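Local coordinates for protein lectin (Lotus tetragonolobus, PDB 2EIG) that probably binds carbohydrates such as L-fucosyl sugars, as a calcium- and manganese-containing seed lectin of the legume family that assembles from four subunits, at residues A[57-62]-A[163-168]; A[50-55]-A[191-196]; A[81-86]-A[102-107]; A[200-205]-A[221-226]. One frame throughout, in Å; residues are numbered along the deposited sequence.

In the fold
Following the chain, residues 50-55 leave strand 39-50 and open contact 2, which closes at helix 192-195. Inside that long excursion lies contact 1, opened by 57-62 and closed by 163-168 in the back sheet. Contact 3 sits inside contact 1. It is a short loop from strand 81-88 to 102-107, beside the two metal ions. Contact 4 opens only after contact 2 has closed and joins 200-205 to 221-226 across the two sheets. None of the loops cross. Neighbours touch: Ile51 bonds to Ala60, Leu196 packs on Leu86, Ser205 meets Leu102, and Ser61 pairs with Thr226. Together they tie both sheets and the loop beside the metals into one sandwich.

Contact 1. Residues A[57-62]-A[163-168]; sequences GNVASF and IIYDSD
Phe62 and Tyr165 form an antiparallel hydrogen-bonded pair. Phe62 N donates to Tyr165 O at 3.1 Å. Tyr165 N returns the bond to Phe62 O at 2.8 Å. Each carbonyl also takes a CA-H contact: Ser61 CA lies near Tyr165 O, and Ile164 CA near Phe62 O. Beyond this pair the strand gives way to side-chain bonding. Ser61 OG and Ser167 OG share a hydrogen bond of 2.8 Å. Ser61 OG is also bonded to Thr185 OG1 of the second subunit. Val59 O accepts from Lys228 NZ. Ala60 O is buried without a polar partner in the model. It lies at the edge of the Tyr165 ring, 3.3 Å from Tyr165 CD2. The phenol OH bonds to Ile190 O and Leu192 N, so the far end of the ring is fixed. Phe62 holds its CG between its own N and carbonyl carbon (chi1 66°), which turns its ring under Tyr165 CB. That CB sits over the ring face, 3.6 Å from the Phe62 centroid. The two rings are nearly parallel but slid apart. Val59 CG1 meets Tyr165 CE2. Asp166 OD2 makes a salt bridge to Lys147 NZ, and Asp166 OD1 is hydrogen-bonded to Thr185 OG1, both of the second subunit. This is antiparallel beta pairing in the back sheet of the legume lectin sandwich, at a subunit interface.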
loop_
_atom_site.group_PDB
_atom_site.type_symbol
_atom_site.label_atom_id
_atom_site.label_comp_id
_atom_site.label_asym_id
_atom_site.label_seq_id
_atom_site.Cartn_x
_atom_site.Cartn_y
_atom_site.Cartn_z
ATOM N N GLY A 57 -1.217 -10.440 18.216
ATOM C CA GLY A 57 -1.244 -10.391 16.771
ATOM C C GLY A 57 -0.416 -9.213 16.247
ATOM O O GLY A 57 -0.473 -8.938 15.069
ATOM N N ASN A 58 0.304 -8.514 17.137
ATOM C CA ASN A 58 1.205 -7.400 16.762
ATOM C C ASN A 58 2.368 -7.869 15.889
ATOM O O ASN A 58 2.885 -8.927 16.104
ATOM C CB ASN A 58 1.751 -6.660 17.990
ATOM C CG ASN A 58 0.679 -5.771 18.674
ATOM O OD1 ASN A 58 0.752 -5.488 19.872
ATOM N ND2 ASN A 58 -0.318 -5.346 17.900
ATOM N N VAL A 59 2.751 -7.050 14.905
ATOM C CA VAL A 59 3.905 -7.312 14.050
ATOM C C VAL A 59 4.944 -6.220 14.304
ATOM O O VAL A 59 4.580 -5.047 14.562
ATOM C CB VAL A 59 3.493 -7.342 12.591
ATOM C CG1 VAL A 59 4.693 -7.609 11.658
ATOM C CG2 VAL A 59 2.346 -8.368 12.391
ATOM N N ALA A 60 6.217 -6.601 14.277
ATOM C CA ALA A 60 7.319 -5.641 14.487
ATOM C C ALA A 60 7.442 -4.596 13.371
ATOM O O ALA A 60 7.161 -4.870 12.175
ATOM C CB ALA A 60 8.716 -6.404 14.694
ATOM N N SER A 61 7.867 -3.384 13.758
ATOM C CA SER A 61 8.403 -2.458 12.775
ATOM C C SER A 61 9.897 -2.525 12.863
ATOM O O SER A 61 10.474 -2.826 13.920
ATOM C CB SER A 61 7.941 -1.007 13.031
ATOM O OG SER A 61 6.577 -0.911 12.713
ATOM N N PHE A 62 10.567 -2.235 11.754
ATOM C CA PHE A 62 11.994 -2.071 11.848
ATOM C C PHE A 62 12.496 -1.039 10.873
ATOM O O PHE A 62 11.813 -0.659 9.903
ATOM C CB PHE A 62 12.774 -3.401 11.735
ATOM C CG PHE A 62 12.677 -4.103 10.375
ATOM C CD1 PHE A 62 13.514 -3.742 9.317
ATOM C CD2 PHE A 62 11.787 -5.152 10.198
ATOM C CE1 PHE A 62 13.441 -4.395 8.072
ATOM C CE2 PHE A 62 11.689 -5.808 8.961
ATOM C CZ PHE A 62 12.531 -5.426 7.900
ATOM N N ILE A 163 16.201 0.380 4.781
ATOM C CA ILE A 163 14.988 -0.405 4.615
ATOM C C ILE A 163 14.098 -0.140 5.806
ATOM O O ILE A 163 14.528 -0.194 6.974
ATOM C CB ILE A 163 15.331 -1.900 4.497
ATOM C CG1 ILE A 163 16.222 -2.167 3.247
ATOM C CG2 ILE A 163 14.049 -2.773 4.490
ATOM C CD1 ILE A 163 16.879 -3.536 3.278
ATOM N N ILE A 164 12.860 0.212 5.542
ATOM C CA ILE A 164 11.967 0.491 6.667
ATOM C C ILE A 164 10.850 -0.497 6.467
ATOM O O ILE A 164 10.362 -0.620 5.362
ATOM C CB ILE A 164 11.393 1.935 6.679
ATOM C CG1 ILE A 164 12.484 2.969 6.969
ATOM C CG2 ILE A 164 10.275 2.078 7.751
ATOM C CD1 ILE A 164 12.013 4.441 6.811
ATOM N N TYR A 165 10.509 -1.237 7.516
ATOM C CA TYR A 165 9.250 -1.955 7.552
ATOM C C TYR A 165 8.301 -1.273 8.499
ATOM O O TYR A 165 8.530 -1.239 9.702
ATOM C CB TYR A 165 9.453 -3.422 7.964
ATOM C CG TYR A 165 8.162 -4.214 7.810
ATOM C CD1 TYR A 165 7.687 -4.588 6.552
ATOM C CD2 TYR A 165 7.394 -4.522 8.920
ATOM C CE1 TYR A 165 6.479 -5.247 6.431
ATOM C CE2 TYR A 165 6.212 -5.207 8.820
ATOM C CZ TYR A 165 5.758 -5.567 7.586
ATOM O OH TYR A 165 4.582 -6.252 7.546
ATOM N N ASP A 166 7.199 -0.788 7.976
ATOM C CA ASP A 166 6.178 -0.211 8.828
ATOM C C ASP A 166 5.066 -1.234 9.113
ATOM O O ASP A 166 4.279 -1.515 8.241
ATOM C CB ASP A 166 5.605 1.053 8.187
ATOM C CG ASP A 166 4.407 1.587 8.953
ATOM O OD1 ASP A 166 4.397 1.436 10.171
ATOM O OD2 ASP A 166 3.476 2.122 8.341
ATOM N N SER A 167 5.042 -1.811 10.317
ATOM C CA SER A 167 4.011 -2.790 10.683
ATOM C C SER A 167 2.597 -2.210 10.613
ATOM O O SER A 167 1.674 -2.918 10.281
ATOM C CB SER A 167 4.258 -3.380 12.087
ATOM O OG SER A 167 4.262 -2.361 13.076
ATOM N N ASP A 168 2.443 -0.905 10.853
ATOM C CA ASP A 168 1.122 -0.265 10.716
ATOM C C ASP A 168 0.439 -0.508 9.360
ATOM O O ASP A 168 -0.715 -0.896 9.333
ATOM C CB ASP A 168 1.174 1.236 11.076
ATOM C CG ASP A 168 -0.216 1.924 11.040
ATOM O OD1 ASP A 168 -0.474 2.694 11.998
ATOM O OD2 ASP A 168 -1.049 1.736 10.082
#

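Contact 2. Residues A[50-55]-A[191-196]; sequences PIWDSA and DLKTVL
Trp52 meets the one-turn helix 192-195 with both its N-H and a ring face. The polar part is a single bond across the contact. Trp52 NE1 donates to Leu196 O at 2.9 Å with an N-H...O angle of 162°. The oxygen lies close to the indole plane, while the donor is tilted 35° from the carbonyl plane. This bond fixes the rotation of the indole. The CH-pi part comes from Lys193, whose chain crosses the indole face. Lys193 CG sits 3.4 Å from the centroid of the five-membered ring, almost on its normal. Lys193 CE then lies 3.6 Å from Trp52 CE3. The first torsion of Lys193 (chi1 -173°) swings the chain away from its own backbone N and out across the ring. NZ ends 5.3 Å from the centroid of the six-membered ring, at most a weak cation-pi attraction. The apolar part belongs to Ile51. Its CD1 touches Leu196 CB at 3.6 Å and Leu192 CB at 4.2 Å. The helix start is held by an N-cap: Asp191 OD2 accepts from Lys193 N. The helix bridges the two sheets in sequence, following strand 183-189 and preceding strand 199-208. Leu192 and Leu196 pack on strands 81-88 and 115-120, while the loop carrying Trp52 runs from strand 39-50 to strand 61-72.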
loop_
_atom_site.group_PDB
_atom_site.type_symbol
_atom_site.label_atom_id
_atom_site.label_comp_id
_atom_site.label_asym_id
_atom_site.label_seq_id
_atom_site.Cartn_x
_atom_site.Cartn_y
_atom_site.Cartn_z
ATOM N N PRO A 50 12.275 -11.112 17.175
ATOM C CA PRO A 50 10.852 -11.360 17.238
ATOM C C PRO A 50 10.123 -10.377 16.318
ATOM O O PRO A 50 10.285 -9.154 16.449
ATOM C CB PRO A 50 10.516 -11.152 18.712
ATOM C CG PRO A 50 11.686 -10.424 19.305
ATOM C CD PRO A 50 12.754 -10.290 18.306
ATOM N N ILE A 51 9.376 -10.895 15.353
ATOM C CA ILE A 51 8.756 -9.990 14.381
ATOM C C ILE A 51 7.258 -9.948 14.467
ATOM O O ILE A 51 6.597 -9.192 13.760
ATOM C CB ILE A 51 9.146 -10.316 12.938
ATOM C CG1 ILE A 51 8.996 -11.819 12.682
ATOM C CG2 ILE A 51 10.526 -9.685 12.615
ATOM C CD1 ILE A 51 8.748 -12.157 11.292
ATOM N N TRP A 52 6.709 -10.825 15.287
ATOM C CA TRP A 52 5.327 -10.716 15.659
ATOM C C TRP A 52 5.059 -11.484 16.938
ATOM O O TRP A 52 5.815 -12.371 17.320
ATOM C CB TRP A 52 4.381 -11.136 14.505
ATOM C CG TRP A 52 4.501 -12.515 13.989
ATOM C CD1 TRP A 52 5.186 -12.914 12.896
ATOM C CD2 TRP A 52 3.841 -13.686 14.500
ATOM N NE1 TRP A 52 5.022 -14.246 12.685
ATOM C CE2 TRP A 52 4.186 -14.756 13.644
ATOM C CE3 TRP A 52 2.975 -13.933 15.597
ATOM C CZ2 TRP A 52 3.748 -16.067 13.861
ATOM C CZ3 TRP A 52 2.530 -15.254 15.817
ATOM C CH2 TRP A 52 2.927 -16.303 14.950
ATOM N N ASP A 53 3.971 -11.112 17.592
ATOM C CA ASP A 53 3.655 -11.585 18.902
ATOM C C ASP A 53 2.341 -12.336 18.841
ATOM O O ASP A 53 1.341 -11.796 18.375
ATOM C CB ASP A 53 3.548 -10.387 19.857
ATOM C CG ASP A 53 3.183 -10.803 21.257
ATOM O OD1 ASP A 53 4.049 -11.402 21.913
ATOM O OD2 ASP A 53 2.038 -10.523 21.690
ATOM N N SER A 54 2.352 -13.583 19.320
ATOM C CA SER A 54 1.178 -14.462 19.249
ATOM C C SER A 54 -0.053 -13.916 19.979
ATOM O O SER A 54 -1.168 -13.956 19.431
ATOM C CB SER A 54 1.504 -15.922 19.696
ATOM O OG SER A 54 2.305 -15.993 20.887
ATOM N N ALA A 55 0.136 -13.400 21.197
ATOM C CA ALA A 55 -1.017 -12.999 22.026
ATOM C C ALA A 55 -1.801 -11.855 21.374
ATOM O O ALA A 55 -3.036 -11.941 21.223
ATOM C CB ALA A 55 -0.587 -12.638 23.461
ATOM N N ASP A 191 2.880 -8.563 4.591
ATOM C CA ASP A 191 2.528 -8.921 5.955
ATOM C C ASP A 191 3.527 -9.939 6.489
ATOM O O ASP A 191 3.431 -11.119 6.148
ATOM C CB ASP A 191 1.101 -9.501 6.040
ATOM C CG ASP A 191 0.512 -9.421 7.459
ATOM O OD1 ASP A 191 -0.723 -9.195 7.561
ATOM O OD2 ASP A 191 1.261 -9.560 8.467
ATOM N N LEU A 192 4.486 -9.486 7.317
ATOM C CA LEU A 192 5.514 -10.371 7.878
ATOM C C LEU A 192 4.914 -11.542 8.598
ATOM O O LEU A 192 5.466 -12.621 8.585
ATOM C CB LEU A 192 6.458 -9.631 8.839
ATOM C CG LEU A 192 7.392 -8.598 8.253
ATOM C CD1 LEU A 192 8.413 -8.071 9.285
ATOM C CD2 LEU A 192 8.080 -9.111 6.968
ATOM N N LYS A 193 3.760 -11.341 9.222
ATOM C CA LYS A 193 3.140 -12.415 10.019
ATOM C C LYS A 193 2.475 -13.444 9.115
ATOM O O LYS A 193 2.244 -14.552 9.578
ATOM C CB LYS A 193 2.159 -11.845 11.058
ATOM C CG LYS A 193 1.567 -12.839 12.070
ATOM C CD LYS A 193 0.461 -12.202 12.934
ATOM C CE LYS A 193 -0.094 -13.251 13.941
ATOM N NZ LYS A 193 -1.614 -13.350 14.047
ATOM N N THR A 194 2.185 -13.123 7.839
ATOM C CA THR A 194 1.632 -14.151 6.923
ATOM C C THR A 194 2.737 -15.028 6.385
ATOM O O THR A 194 2.569 -16.231 6.170
ATOM C CB THR A 194 0.775 -13.618 5.714
ATOM O OG1 THR A 194 1.463 -12.582 5.006
ATOM C CG2 THR A 194 -0.647 -13.103 6.122
ATOM N N VAL A 195 3.894 -14.429 6.147
ATOM C CA VAL A 195 4.949 -15.144 5.447
ATOM C C VAL A 195 6.059 -15.674 6.323
ATOM O O VAL A 195 6.837 -16.478 5.872
ATOM C CB VAL A 195 5.516 -14.329 4.265
ATOM C CG1 VAL A 195 4.458 -14.252 3.140
ATOM C CG2 VAL A 195 5.974 -12.920 4.719
ATOM N N LEU A 196 6.141 -15.238 7.579
ATOM C CA LEU A 196 7.289 -15.622 8.379
ATOM C C LEU A 196 6.832 -16.042 9.773
ATOM O O LEU A 196 5.768 -15.598 10.219
ATOM C CB LEU A 196 8.260 -14.433 8.507
ATOM C CG LEU A 196 9.154 -14.149 7.297
ATOM C CD1 LEU A 196 9.823 -12.805 7.419
ATOM C CD2 LEU A 196 10.164 -15.253 7.092
#

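Contact 3. Residues A[81-86]-A[102-107]; sequences GVVFFL and LGITDS
Leu102 lies against the start of strand 81-88 with both its methyl groups. Its CD2 comes to 3.5 Å from Gly81 N and lies almost as near Gly81 CA. Gly81 has no side chain, and the methyl rests on bare backbone. The other branch, Leu102 CD1, packs on Val83 CG1 at 3.8 Å. The two side chains meet at a slant. Leu102 is also close to both metals, its side chain about 5 Å from the manganese ion and about 5 Å from the calcium ion. It touches Glu118, one of the manganese ligands. The backbone at Leu102 is held by Leu102 O, which bonds to Ser205 OG. Leu102 and Gly103 are two successive residues of positive phi, and together they turn the chain. The Gly103 carbonyl accepts from His42 NE2. This segment is part of the long loop between strands 81-88 and 115-120, which covers the seven-stranded curved sheet of the legume lectin fold on the side where the metals bind. Ile104 then points back to the strand. Its CG1 lies between the backbone N and the carbonyl carbon (chi1 58°), which leaves CG2 facing the strand. That methyl is shared by two partners. It meets Val83 CG2 tip to tip at 3.8 Å. It also sits over one face of the Phe85 ring, 3.8 Å from the centroid and 14° off the normal. His42 meets the same Phe85 ring edge-to-face.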
loop_
_atom_site.group_PDB
_atom_site.type_symbol
_atom_site.label_atom_id
_atom_site.label_comp_id
_atom_site.label_asym_id
_atom_site.label_seq_id
_atom_site.Cartn_x
_atom_site.Cartn_y
_atom_site.Cartn_z
ATOM N N GLY A 81 24.967 -11.421 -6.276
ATOM C CA GLY A 81 24.340 -10.319 -5.595
ATOM C C GLY A 81 24.491 -10.541 -4.132
ATOM O O GLY A 81 25.043 -11.550 -3.731
ATOM N N VAL A 82 24.016 -9.570 -3.369
ATOM C CA VAL A 82 23.939 -9.673 -1.927
ATOM C C VAL A 82 22.513 -9.221 -1.551
ATOM O O VAL A 82 21.940 -8.314 -2.163
ATOM C CB VAL A 82 25.063 -8.826 -1.200
ATOM C CG1 VAL A 82 25.081 -7.350 -1.676
ATOM C CG2 VAL A 82 24.916 -8.887 0.369
ATOM N N VAL A 83 21.935 -9.898 -0.570
ATOM C CA VAL A 83 20.626 -9.522 -0.068
ATOM C C VAL A 83 20.626 -9.247 1.408
ATOM O O VAL A 83 21.382 -9.860 2.119
ATOM C CB VAL A 83 19.561 -10.586 -0.446
ATOM C CG1 VAL A 83 19.836 -11.059 -1.900
ATOM C CG2 VAL A 83 19.527 -11.760 0.561
ATOM N N PHE A 84 19.787 -8.306 1.835
ATOM C CA PHE A 84 19.296 -8.263 3.175
ATOM C C PHE A 84 18.009 -9.115 3.258
ATOM O O PHE A 84 17.103 -8.976 2.431
ATOM C CB PHE A 84 18.975 -6.829 3.646
ATOM C CG PHE A 84 18.346 -6.802 5.023
ATOM C CD1 PHE A 84 19.147 -6.929 6.174
ATOM C CD2 PHE A 84 16.969 -6.757 5.173
ATOM C CE1 PHE A 84 18.575 -6.949 7.428
ATOM C CE2 PHE A 84 16.381 -6.768 6.413
ATOM C CZ PHE A 84 17.179 -6.846 7.561
ATOM N N PHE A 85 17.945 -9.987 4.239
ATOM C CA PHE A 85 16.846 -10.920 4.366
ATOM C C PHE A 85 16.441 -11.280 5.810
ATOM O O PHE A 85 17.261 -11.257 6.754
ATOM C CB PHE A 85 17.036 -12.203 3.503
ATOM C CG PHE A 85 17.946 -13.286 4.102
ATOM C CD1 PHE A 85 17.434 -14.527 4.392
ATOM C CD2 PHE A 85 19.328 -13.089 4.256
ATOM C CE1 PHE A 85 18.247 -15.584 4.874
ATOM C CE2 PHE A 85 20.162 -14.134 4.775
ATOM C CZ PHE A 85 19.625 -15.382 5.056
ATOM N N LEU A 86 15.142 -11.529 5.940
ATOM C CA LEU A 86 14.512 -12.183 7.058
ATOM C C LEU A 86 14.140 -13.589 6.644
ATOM O O LEU A 86 13.571 -13.825 5.527
ATOM C CB LEU A 86 13.209 -11.473 7.441
ATOM C CG LEU A 86 13.338 -10.160 8.215
ATOM C CD1 LEU A 86 14.054 -9.128 7.369
ATOM C CD2 LEU A 86 11.923 -9.652 8.535
ATOM N N LEU A 102 20.937 -16.847 -4.827
ATOM C CA LEU A 102 21.338 -15.876 -3.794
ATOM C C LEU A 102 21.532 -16.414 -2.383
ATOM O O LEU A 102 21.666 -15.637 -1.446
ATOM C CB LEU A 102 20.449 -14.593 -3.831
ATOM C CG LEU A 102 20.634 -13.768 -5.121
ATOM C CD1 LEU A 102 19.577 -12.690 -5.313
ATOM C CD2 LEU A 102 22.052 -13.095 -5.257
ATOM N N GLY A 103 21.640 -17.728 -2.240
ATOM C CA GLY A 103 21.791 -18.370 -0.949
ATOM C C GLY A 103 20.509 -18.295 -0.131
ATOM O O GLY A 103 20.527 -18.571 1.059
ATOM N N ILE A 104 19.404 -17.911 -0.765
ATOM C CA ILE A 104 18.112 -17.763 -0.038
ATOM C C ILE A 104 17.011 -18.692 -0.564
ATOM O O ILE A 104 16.058 -19.002 0.132
ATOM C CB ILE A 104 17.595 -16.307 -0.007
ATOM C CG1 ILE A 104 17.395 -15.731 -1.432
ATOM C CG2 ILE A 104 18.535 -15.416 0.899
ATOM C CD1 ILE A 104 16.969 -14.271 -1.503
ATOM N N THR A 105 17.151 -19.132 -1.791
ATOM C CA THR A 105 16.121 -19.958 -2.421
ATOM C C THR A 105 16.724 -21.316 -2.725
ATOM O O THR A 105 17.708 -21.394 -3.432
ATOM C CB THR A 105 15.618 -19.282 -3.724
ATOM O OG1 THR A 105 14.821 -18.137 -3.372
ATOM C CG2 THR A 105 14.779 -20.248 -4.599
ATOM N N ASP A 106 16.106 -22.366 -2.198
ATOM C CA ASP A 106 16.292 -23.710 -2.676
ATOM C C ASP A 106 15.519 -23.833 -4.006
ATOM O O ASP A 106 14.274 -23.813 -4.021
ATOM C CB ASP A 106 15.712 -24.679 -1.653
ATOM C CG ASP A 106 15.823 -26.148 -2.072
ATOM O OD1 ASP A 106 15.658 -26.990 -1.186
ATOM O OD2 ASP A 106 16.069 -26.477 -3.245
ATOM N N SER A 107 16.264 -23.979 -5.098
ATOM C CA SER A 107 15.718 -23.969 -6.439
ATOM C C SER A 107 14.828 -25.170 -6.734
ATOM O O SER A 107 14.036 -25.104 -7.674
ATOM C CB SER A 107 16.825 -23.873 -7.512
ATOM O OG SER A 107 17.527 -25.084 -7.621
#

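Contact 4. Residues A[200-205]-A[221-226]; sequences VSVGFS and WSFTST
Phe204 and Trp221 form a T-shaped stack. The edge of the Phe204 ring points at the face of the indole, with planes at 65°. The centroids of the Phe204 ring and of the indole six-membered ring are 4.6 Å apart. Phe204 CE1 does the touching, 3.4 Å from Trp221 CD2 and over the centre of the ring system. The far end of the same indole slips in beside the strand backbone. Trp221 CH2 lies 3.6 Å from Gly203 CA, and Val202 O is at the indole edge. Val202 spreads its methyls over two rings. CG1 touches Phe223 CE1 at 3.7 Å, while CG2 packs on Trp221 CZ2 at 4.0 Å and lies over one face of the Phe223 ring. Both aromatic residues of 221-226 have CG anti to the backbone N (chi1 180°), which sends their rings across toward 200-205. The strands belong to different sheets, with axes 9.8 Å apart and running antiparallel at 158°. They face each other across the hydrophobic core of the legume lectin sandwich. In the next shell, Trp221 NE1 bonds to Thr64 OG1, which fixes the indole. Phe3 and Trp221 meet edge-to-face, as do Phe204 and Phe66. The Phe223 ring also meets those of Phe3 and Phe62, with planes close to parallel. Ser222, between the two aromatic residues, faces outward and touches the bound N-acetylglucosamine.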
loop_
_atom_site.group_PDB
_atom_site.type_symbol
_atom_site.label_atom_id
_atom_site.label_comp_id
_atom_site.label_asym_id
_atom_site.label_seq_id
_atom_site.Cartn_x
_atom_site.Cartn_y
_atom_site.Cartn_z
ATOM N N VAL A 200 12.831 -14.519 13.630
ATOM C CA VAL A 200 13.557 -14.632 12.377
ATOM C C VAL A 200 15.027 -14.285 12.579
ATOM O O VAL A 200 15.412 -13.711 13.586
ATOM C CB VAL A 200 12.915 -13.747 11.253
ATOM C CG1 VAL A 200 11.482 -14.201 10.943
ATOM C CG2 VAL A 200 12.918 -12.262 11.626
ATOM N N SER A 201 15.855 -14.673 11.618
ATOM C CA SER A 201 17.150 -14.075 11.523
ATOM C C SER A 201 16.946 -12.846 10.690
ATOM O O SER A 201 15.993 -12.744 9.884
ATOM C CB SER A 201 18.141 -15.033 10.874
ATOM O OG SER A 201 17.680 -15.396 9.571
ATOM N N VAL A 202 17.795 -11.863 10.975
ATOM C CA VAL A 202 18.047 -10.753 10.048
ATOM C C VAL A 202 19.495 -10.873 9.708
ATOM O O VAL A 202 20.335 -11.305 10.555
ATOM C CB VAL A 202 17.698 -9.349 10.641
ATOM C CG1 VAL A 202 16.221 -9.320 10.933
ATOM C CG2 VAL A 202 18.524 -9.054 11.961
ATOM N N GLY A 203 19.793 -10.504 8.473
ATOM C CA GLY A 203 21.135 -10.537 7.990
ATOM C C GLY A 203 21.234 -10.547 6.486
ATOM O O GLY A 203 20.371 -10.058 5.755
ATOM N N PHE A 204 22.347 -11.082 6.022
ATOM C CA PHE A 204 22.703 -10.960 4.622
ATOM C C PHE A 204 23.037 -12.305 4.062
ATOM O O PHE A 204 23.539 -13.172 4.765
ATOM C CB PHE A 204 23.924 -10.047 4.454
ATOM C CG PHE A 204 23.736 -8.691 5.035
ATOM C CD1 PHE A 204 24.179 -8.416 6.342
ATOM C CD2 PHE A 204 23.119 -7.666 4.284
ATOM C CE1 PHE A 204 24.004 -7.147 6.881
ATOM C CE2 PHE A 204 22.946 -6.378 4.843
ATOM C CZ PHE A 204 23.404 -6.136 6.149
ATOM N N SER A 205 22.749 -12.455 2.776
ATOM C CA SER A 205 23.170 -13.587 2.029
ATOM C C SER A 205 23.755 -13.079 0.730
ATOM O O SER A 205 23.246 -12.121 0.136
ATOM C CB SER A 205 21.968 -14.503 1.747
ATOM O OG SER A 205 22.384 -15.559 0.945
ATOM N N TRP A 221 26.270 -1.482 9.577
ATOM C CA TRP A 221 24.917 -2.031 9.603
ATOM C C TRP A 221 24.305 -1.678 10.931
ATOM O O TRP A 221 24.885 -1.950 11.971
ATOM C CB TRP A 221 24.960 -3.558 9.393
ATOM C CG TRP A 221 23.605 -4.262 9.401
ATOM C CD1 TRP A 221 22.410 -3.790 8.925
ATOM C CD2 TRP A 221 23.370 -5.607 9.820
ATOM N NE1 TRP A 221 21.422 -4.743 9.084
ATOM C CE2 TRP A 221 22.001 -5.886 9.590
ATOM C CE3 TRP A 221 24.201 -6.627 10.344
ATOM C CZ2 TRP A 221 21.431 -7.136 9.903
ATOM C CZ3 TRP A 221 23.635 -7.855 10.659
ATOM C CH2 TRP A 221 22.252 -8.096 10.430
ATOM N N SER A 222 23.132 -1.057 10.891
ATOM C CA SER A 222 22.389 -0.735 12.086
ATOM C C SER A 222 20.994 -1.306 11.828
ATOM O O SER A 222 20.559 -1.467 10.679
ATOM C CB SER A 222 22.380 0.795 12.403
ATOM O OG SER A 222 21.796 1.536 11.318
ATOM N N PHE A 223 20.322 -1.655 12.912
ATOM C CA PHE A 223 19.017 -2.251 12.821
ATOM C C PHE A 223 18.292 -1.874 14.070
ATOM O O PHE A 223 18.845 -1.984 15.178
ATOM C CB PHE A 223 19.200 -3.767 12.813
ATOM C CG PHE A 223 17.914 -4.523 12.731
ATOM C CD1 PHE A 223 17.406 -4.921 11.484
ATOM C CD2 PHE A 223 17.200 -4.852 13.911
ATOM C CE1 PHE A 223 16.197 -5.647 11.402
ATOM C CE2 PHE A 223 15.991 -5.578 13.821
ATOM C CZ PHE A 223 15.501 -5.948 12.558
ATOM N N THR A 224 17.069 -1.411 13.926
ATOM C CA THR A 224 16.231 -1.195 15.116
ATOM C C THR A 224 14.887 -1.756 14.829
ATOM O O THR A 224 14.277 -1.391 13.819
ATOM C CB THR A 224 16.025 0.312 15.442
ATOM O OG1 THR A 224 17.294 0.920 15.593
ATOM C CG2 THR A 224 15.207 0.485 16.733
ATOM N N SER A 225 14.411 -2.622 15.716
ATOM C CA SER A 225 13.071 -3.166 15.574
ATOM C C SER A 225 12.292 -2.993 16.869
ATOM O O SER A 225 12.874 -2.974 17.962
ATOM C CB SER A 225 13.046 -4.632 15.110
ATOM O OG SER A 225 13.595 -5.511 16.080
ATOM N N THR A 226 10.986 -2.852 16.741
ATOM C CA THR A 226 10.126 -2.714 17.933
ATOM C C THR A 226 8.904 -3.558 17.749
ATOM O O THR A 226 8.147 -3.387 16.816
ATOM C CB THR A 226 9.696 -1.256 18.237
ATOM O OG1 THR A 226 10.830 -0.523 18.681
ATOM C CG2 THR A 226 8.624 -1.196 19.340
#